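Local coordinates for PKS_KS domain-containing protein (Photorhabdus luminescens subsp. laumondii, PDB 6SMO) that probably acts as a beta-ketoacyl-[acyl-carrier-protein] synthase, a thiolase-fold condensing enzyme, and here holds a linear polyketone chain in its pocket, at residues G124-T129 / S183-S188; G194-G199 / A287-V292. All blocks are in the same frame, centred on the assembly; numbering follows the deposited sequence.

Contact 1 (G124-T129 / S183-S188)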
ATOM      1  N   GLY B 124     -12.948  -5.234  14.380  1.00 37.18           N
ATOM      2  CA  GLY B 124     -12.197  -4.249  13.575  1.00 36.27           C
ATOM      3  C   GLY B 124     -12.242  -4.561  12.089  1.00 35.09           C
ATOM      4  O   GLY B 124     -12.522  -5.723  11.736  1.00 34.71           O
ATOM      5  N   VAL B 125     -11.963  -3.559  11.249  1.00 34.30           N
ATOM      6  CA  VAL B 125     -11.998  -3.651   9.758  1.00 33.71           C
ATOM      7  C   VAL B 125     -10.569  -3.493   9.220  1.00 33.32           C
ATOM      8  O   VAL B 125      -9.771  -2.782   9.857  1.00 33.55           O
ATOM      9  CB  VAL B 125     -12.947  -2.598   9.153  1.00 33.72           C
ATOM     10  CG1 VAL B 125     -12.973  -2.650   7.633  1.00 33.76           C
ATOM     11  CG2 VAL B 125     -14.357  -2.729   9.708  1.00 33.88           C
ATOM     12  N   ALA B 126     -10.272  -4.143   8.090  1.00 32.87           N
ATOM     13  CA  ALA B 126      -8.990  -4.041   7.352  1.00 32.75           C
ATOM     14  C   ALA B 126      -9.236  -4.308   5.862  1.00 32.56           C
ATOM     15  O   ALA B 126      -8.995  -5.445   5.412  1.00 31.96           O
ATOM     16  CB  ALA B 126      -7.980  -4.999   7.936  1.00 32.70           C
ATOM     17  N   ILE B 127      -9.717  -3.294   5.134  1.00 32.84           N
ATOM     18  CA  ILE B 127      -9.984  -3.348   3.665  1.00 32.74           C
ATOM     19  C   ILE B 127      -8.865  -2.588   2.945  1.00 32.84           C
ATOM     20  O   ILE B 127      -8.770  -1.358   3.131  1.00 32.37           O
ATOM     21  CB  ILE B 127     -11.381  -2.789   3.327  1.00 32.80           C
ATOM     22  CG1 ILE B 127     -12.487  -3.605   4.005  1.00 32.99           C
ATOM     23  CG2 ILE B 127     -11.583  -2.712   1.820  1.00 32.73           C
ATOM     24  CD1 ILE B 127     -13.850  -2.953   3.974  1.00 33.19           C
ATOM     25  N   ALA B 128      -8.062  -3.305   2.154  1.00 33.03           N
ATOM     26  CA  ALA B 128      -6.874  -2.786   1.436  1.00 33.36           C
ATOM     27  C   ALA B 128      -7.259  -2.361   0.014  1.00 33.53           C
ATOM     28  O   ALA B 128      -8.341  -2.759  -0.462  1.00 33.30           O
ATOM     29  CB  ALA B 128      -5.795  -3.839   1.416  1.00 33.51           C
ATOM     30  N   THR B 129      -6.390  -1.578  -0.630  1.00 33.77           N
ATOM     31  CA  THR B 129      -6.544  -1.093  -2.027  1.00 33.96           C
ATOM     32  C   THR B 129      -5.183  -0.618  -2.546  1.00 34.50           C
ATOM     33  O   THR B 129      -4.367  -0.164  -1.722  1.00 34.48           O
ATOM     34  CB  THR B 129      -7.588   0.028  -2.114  1.00 33.84           C
ATOM     35  OG1 THR B 129      -7.940   0.197  -3.488  1.00 33.25           O
ATOM     36  CG2 THR B 129      -7.101   1.343  -1.544  1.00 33.86           C
ATOM     37  N   SER B 183      -9.448  -1.309  15.827  1.00 38.30           N
ATOM     38  CA  SER B 183      -8.557  -0.806  14.743  1.00 37.94           C
ATOM     39  C   SER B 183      -9.218  -0.931  13.365  1.00 36.80           C
ATOM     40  O   SER B 183      -9.535  -2.068  12.960  1.00 36.62           O
ATOM     41  CB  SER B 183      -7.237  -1.534  14.760  1.00 38.45           C
ATOM     42  OG  SER B 183      -6.468  -1.217  13.607  1.00 38.84           O
ATOM     43  N   VAL B 184      -9.398   0.202  12.677  1.00 36.12           N
ATOM     44  CA  VAL B 184      -9.778   0.287  11.234  1.00 35.58           C
ATOM     45  C   VAL B 184      -8.556   0.802  10.464  1.00 34.87           C
ATOM     46  O   VAL B 184      -8.083   1.908  10.790  1.00 35.48           O
ATOM     47  CB  VAL B 184     -11.011   1.187  11.021  1.00 35.78           C
ATOM     48  CG1 VAL B 184     -11.336   1.374   9.546  1.00 35.69           C
ATOM     49  CG2 VAL B 184     -12.225   0.658  11.768  1.00 36.05           C
ATOM     50  N   SER B 185      -8.060   0.026   9.494  1.00 33.71           N
ATOM     51  CA  SER B 185      -6.811   0.308   8.740  1.00 33.68           C
ATOM     52  C   SER B 185      -7.047   0.164   7.234  1.00 33.63           C
ATOM     53  O   SER B 185      -7.983  -0.562   6.840  1.00 33.69           O
ATOM     54  CB  SER B 185      -5.688  -0.587   9.202  1.00 33.39           C
ATOM     55  OG  SER B 185      -5.999  -1.954   8.971  1.00 33.32           O
ATOM     56  N   ASN B 186      -6.190   0.828   6.458  1.00 33.92           N
ATOM     57  CA  ASN B 186      -6.165   0.752   4.978  1.00 34.19           C
ATOM     58  C   ASN B 186      -4.714   0.534   4.551  1.00 34.21           C
ATOM     59  O   ASN B 186      -3.959   1.499   4.526  1.00 34.55           O
ATOM     60  CB  ASN B 186      -6.764   1.982   4.293  1.00 34.51           C
ATOM     61  CG  ASN B 186      -6.553   1.972   2.796  1.00 34.55           C
ATOM     62  OD1 ASN B 186      -6.182   2.975   2.214  1.00 34.93           O
ATOM     63  ND2 ASN B 186      -6.775   0.837   2.165  1.00 34.69           N
ATOM     64  N   ILE B 187      -4.337  -0.717   4.308  1.00 34.08           N
ATOM     65  CA  ILE B 187      -2.967  -1.039   3.830  1.00 33.88           C
ATOM     66  C   ILE B 187      -2.988  -0.841   2.315  1.00 34.17           C
ATOM     67  O   ILE B 187      -3.890  -1.366   1.684  1.00 34.41           O
ATOM     68  CB  ILE B 187      -2.578  -2.465   4.261  1.00 33.54           C
ATOM     69  CG1 ILE B 187      -2.468  -2.554   5.783  1.00 33.36           C
ATOM     70  CG2 ILE B 187      -1.299  -2.909   3.583  1.00 33.62           C
ATOM     71  CD1 ILE B 187      -2.225  -3.936   6.305  1.00 33.21           C
ATOM     72  N   SER B 188      -2.038  -0.087   1.772  1.00 34.43           N
ATOM     73  CA  SER B 188      -2.028   0.209   0.319  1.00 34.97           C
ATOM     74  C   SER B 188      -0.739  -0.277  -0.345  1.00 35.75           C
ATOM     75  O   SER B 188      -0.270   0.401  -1.250  1.00 36.60           O
ATOM     76  CB  SER B 188      -2.272   1.661   0.065  1.00 34.99           C
ATOM     77  OG  SER B 188      -1.348   2.452   0.782  1.00 34.90           O
TER
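The carbonyl oxygen of I127 accepts a hydrogen bond from the side-chain amide of N186, the one bond between the two segments that is not weak: ND2 of N186 lies 3.1 Å from O of I127. The donor sits in the carbonyl plane on a lone pair, although that oxygen is tilted 22° out of the amide plane of N186. With CG anti to its own backbone N (chi1 172°), N186 carries its amide across to strand 124-128, and ND2 also passes 3.8 Å from CG2 of T129, just past the strand's end. The backbone bonds before and after it are weak: S185 N reaches V125 O at 3.3 Å, and T129 N reaches I187 O at 3.4 Å. Apolar packing between the segments is light, CB of V125 and CG2 of V184 standing 4.2 Å apart, and both valines touch A175 of helix 169-178. The hydroxyl of T129 turns to S218 O and A132 N, whereas OG of S183 bonds D249 of the neighbouring Ketoacyl_synth_N subunit. Two chain segments run parallel here, as at the margin of the central sheet in thiolase-like ketosynthases, where the short, weakly bonded strand 184-185 is the outermost within this chain and meets the partner subunit.

Contact 2 (G194-G199 / A287-V292); sequences GLDALG and AGYASV
Y289 leans from strand 284-293 onto helix 193-206, its CG anti to the backbone N, and almost every atom of its side chain finds the helix. CB stands 4.1 Å from CA of G199. Beyond it the ring is laid over that glycine: CA of G199 lies above the ring centre, 3.6 Å from the centroid and close to the normal, a CH-pi contact in which the bare backbone meets the aromatic face. CE1 comes to 3.6 Å from the carbonyl oxygen of L195. At the far end OH donates to the carboxylate of D196, OH of Y289 lying 2.6 Å from OD1 of D196. This oxygen is met from above the carboxylate plane, 65° out of it, and the carboxylate stands steeply to the ring, the two planes 78° apart. A water donates to the same phenolic oxygen, 2.8 Å from OH of Y289, and to the carbonyl oxygen of D196, so the hydroxyl is tied to both side chain and backbone of one residue. OD1 of D196 is also hydrogen-bonded to OG of S433, while OD2 is hydrogen-bonded to OG1 of T189 and forms a salt bridge with K153 of the neighbouring Ketoacyl_synth_N subunit, which probably favours the charged carboxylate. The hydroxyl of S291 bonds the same lysine. A helix buried against the central sheet, with the axes of 194-199 and 287-292 running at 129° to each other, is the layered packing of the thiolase fold.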
ATOM      1  N   GLY B 194      -3.792  -6.913  -0.311  1.00 32.89           N
ATOM      2  CA  GLY B 194      -4.847  -7.900  -0.005  1.00 32.53           C
ATOM      3  C   GLY B 194      -4.435  -8.856   1.104  1.00 32.23           C
ATOM      4  O   GLY B 194      -5.172  -8.939   2.105  1.00 31.80           O
ATOM      5  N   LEU B 195      -3.299  -9.544   0.938  1.00 32.33           N
ATOM      6  CA  LEU B 195      -2.759 -10.523   1.925  1.00 32.40           C
ATOM      7  C   LEU B 195      -2.248  -9.786   3.167  1.00 32.27           C
ATOM      8  O   LEU B 195      -2.320 -10.373   4.263  1.00 32.51           O
ATOM      9  CB  LEU B 195      -1.628 -11.345   1.295  1.00 32.73           C
ATOM     10  CG  LEU B 195      -2.020 -12.335   0.198  1.00 32.82           C
ATOM     11  CD1 LEU B 195      -0.917 -13.363   0.006  1.00 32.97           C
ATOM     12  CD2 LEU B 195      -3.337 -13.036   0.501  1.00 32.99           C
ATOM     13  N   ASP B 196      -1.728  -8.566   3.000  1.00 32.21           N
ATOM     14  CA  ASP B 196      -1.186  -7.734   4.110  1.00 32.42           C
ATOM     15  C   ASP B 196      -2.333  -7.327   5.045  1.00 32.03           C
ATOM     16  O   ASP B 196      -2.096  -7.271   6.269  1.00 32.16           O
ATOM     17  CB  ASP B 196      -0.413  -6.527   3.571  1.00 32.80           C
ATOM     18  CG  ASP B 196       0.889  -6.890   2.877  1.00 33.19           C
ATOM     19  OD1 ASP B 196       1.237  -8.088   2.863  1.00 33.67           O
ATOM     20  OD2 ASP B 196       1.552  -5.970   2.361  1.00 33.96           O
ATOM     21  N   ALA B 197      -3.521  -7.062   4.491  1.00 31.63           N
ATOM     22  CA  ALA B 197      -4.764  -6.764   5.242  1.00 31.49           C
ATOM     23  C   ALA B 197      -5.197  -8.004   6.034  1.00 31.69           C
ATOM     24  O   ALA B 197      -5.583  -7.850   7.209  1.00 31.88           O
ATOM     25  CB  ALA B 197      -5.846  -6.304   4.298  1.00 31.09           C
ATOM     26  N   LEU B 198      -5.136  -9.184   5.407  1.00 31.85           N
ATOM     27  CA  LEU B 198      -5.408 -10.496   6.054  1.00 32.04           C
ATOM     28  C   LEU B 198      -4.338 -10.767   7.119  1.00 32.31           C
ATOM     29  O   LEU B 198      -4.690 -11.315   8.182  1.00 32.39           O
ATOM     30  CB  LEU B 198      -5.422 -11.599   4.989  1.00 32.00           C
ATOM     31  CG  LEU B 198      -6.592 -11.556   4.007  1.00 32.10           C
ATOM     32  CD1 LEU B 198      -6.315 -12.429   2.793  1.00 32.20           C
ATOM     33  CD2 LEU B 198      -7.887 -11.983   4.681  1.00 32.37           C
ATOM     34  N   GLY B 199      -3.085 -10.390   6.835  1.00 32.14           N
ATOM     35  CA  GLY B 199      -1.927 -10.557   7.735  1.00 32.76           C
ATOM     36  C   GLY B 199      -2.085  -9.778   9.030  1.00 33.33           C
ATOM     37  O   GLY B 199      -1.894 -10.383  10.104  1.00 33.85           O
ATOM     38  N   ALA B 287      -3.360 -19.911   9.165  1.00 34.51           N
ATOM     39  CA  ALA B 287      -2.359 -20.448  10.119  1.00 34.48           C
ATOM     40  C   ALA B 287      -1.214 -19.450  10.335  1.00 34.20           C
ATOM     41  O   ALA B 287      -0.867 -19.209  11.509  1.00 34.38           O
ATOM     42  CB  ALA B 287      -1.840 -21.777   9.628  1.00 34.60           C
ATOM     43  N   GLY B 288      -0.637 -18.912   9.256  1.00 33.63           N
ATOM     44  CA  GLY B 288       0.552 -18.037   9.320  1.00 33.53           C
ATOM     45  C   GLY B 288       0.592 -17.003   8.208  1.00 33.18           C
ATOM     46  O   GLY B 288      -0.125 -17.176   7.204  1.00 33.06           O
ATOM     47  N   TYR B 289       1.420 -15.971   8.391  1.00 33.06           N
ATOM     48  CA  TYR B 289       1.641 -14.845   7.447  1.00 32.98           C
ATOM     49  C   TYR B 289       3.103 -14.392   7.530  1.00 32.93           C
ATOM     50  O   TYR B 289       3.690 -14.442   8.629  1.00 33.55           O
ATOM     51  CB  TYR B 289       0.690 -13.687   7.762  1.00 33.26           C
ATOM     52  CG  TYR B 289       1.045 -12.375   7.107  1.00 33.55           C
ATOM     53  CD1 TYR B 289       0.804 -12.159   5.760  1.00 33.36           C
ATOM     54  CD2 TYR B 289       1.624 -11.344   7.831  1.00 33.92           C
ATOM     55  CE1 TYR B 289       1.127 -10.959   5.148  1.00 33.51           C
ATOM     56  CE2 TYR B 289       1.952 -10.136   7.237  1.00 34.04           C
ATOM     57  CZ  TYR B 289       1.703  -9.943   5.889  1.00 33.82           C
ATOM     58  OH  TYR B 289       2.022  -8.757   5.292  1.00 33.77           O
ATOM     59  N   ALA B 290       3.665 -13.964   6.397  1.00 32.22           N
ATOM     60  CA  ALA B 290       5.023 -13.382   6.279  1.00 32.12           C
ATOM     61  C   ALA B 290       5.073 -12.457   5.059  1.00 31.86           C
ATOM     62  O   ALA B 290       4.304 -12.692   4.104  1.00 31.52           O
ATOM     63  CB  ALA B 290       6.053 -14.480   6.186  1.00 32.13           C
ATOM     64  N   SER B 291       5.943 -11.444   5.099  1.00 31.87           N
ATOM     65  CA  SER B 291       6.141 -10.447   4.016  1.00 31.91           C
ATOM     66  C   SER B 291       7.595  -9.962   4.013  1.00 32.61           C
ATOM     67  O   SER B 291       8.149  -9.740   5.108  1.00 32.32           O
ATOM     68  CB  SER B 291       5.178  -9.300   4.159  1.00 31.55           C
ATOM     69  OG  SER B 291       5.199  -8.476   3.003  1.00 31.23           O
ATOM     70  N   VAL B 292       8.180  -9.811   2.820  1.00 33.32           N
ATOM     71  CA  VAL B 292       9.595  -9.383   2.609  1.00 34.35           C
ATOM     72  C   VAL B 292       9.641  -8.357   1.473  1.00 34.91           C
ATOM     73  O   VAL B 292       8.583  -8.099   0.861  1.00 34.73           O
ATOM     74  CB  VAL B 292      10.508 -10.588   2.303  1.00 34.66           C
ATOM     75  CG1 VAL B 292      10.523 -11.593   3.442  1.00 34.79           C
ATOM     76  CG2 VAL B 292      10.132 -11.269   0.995  1.00 34.66           C
TER
HETATM   77  O   HOH W   1       0.702  -6.728   6.762  1.00 29.39           O

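In the fold
Both contacts are buried, and both involve the one mixed sheet, but in different ways. Contact 1 joins neighbouring strands at its margin, largely through backbone groups and one asparagine amide; contact 2 sets a helix against an inner strand through an aromatic ring, a carboxylate and a water. Helix 193-206 follows strand 184-185 in the chain, and its A197 packs on A128 (CB to CB 3.8 Å), so the two contacts touch. Each also reaches the neighbouring Ketoacyl_synth_N subunit, by serine hydroxyls and backbone groups around contact 1, and around contact 2 by D196 and a serine hydroxyl, both to K153 of that subunit. The bound polyketone lies about 8 Å from the S188 side chain and about 10 Å from that of D196.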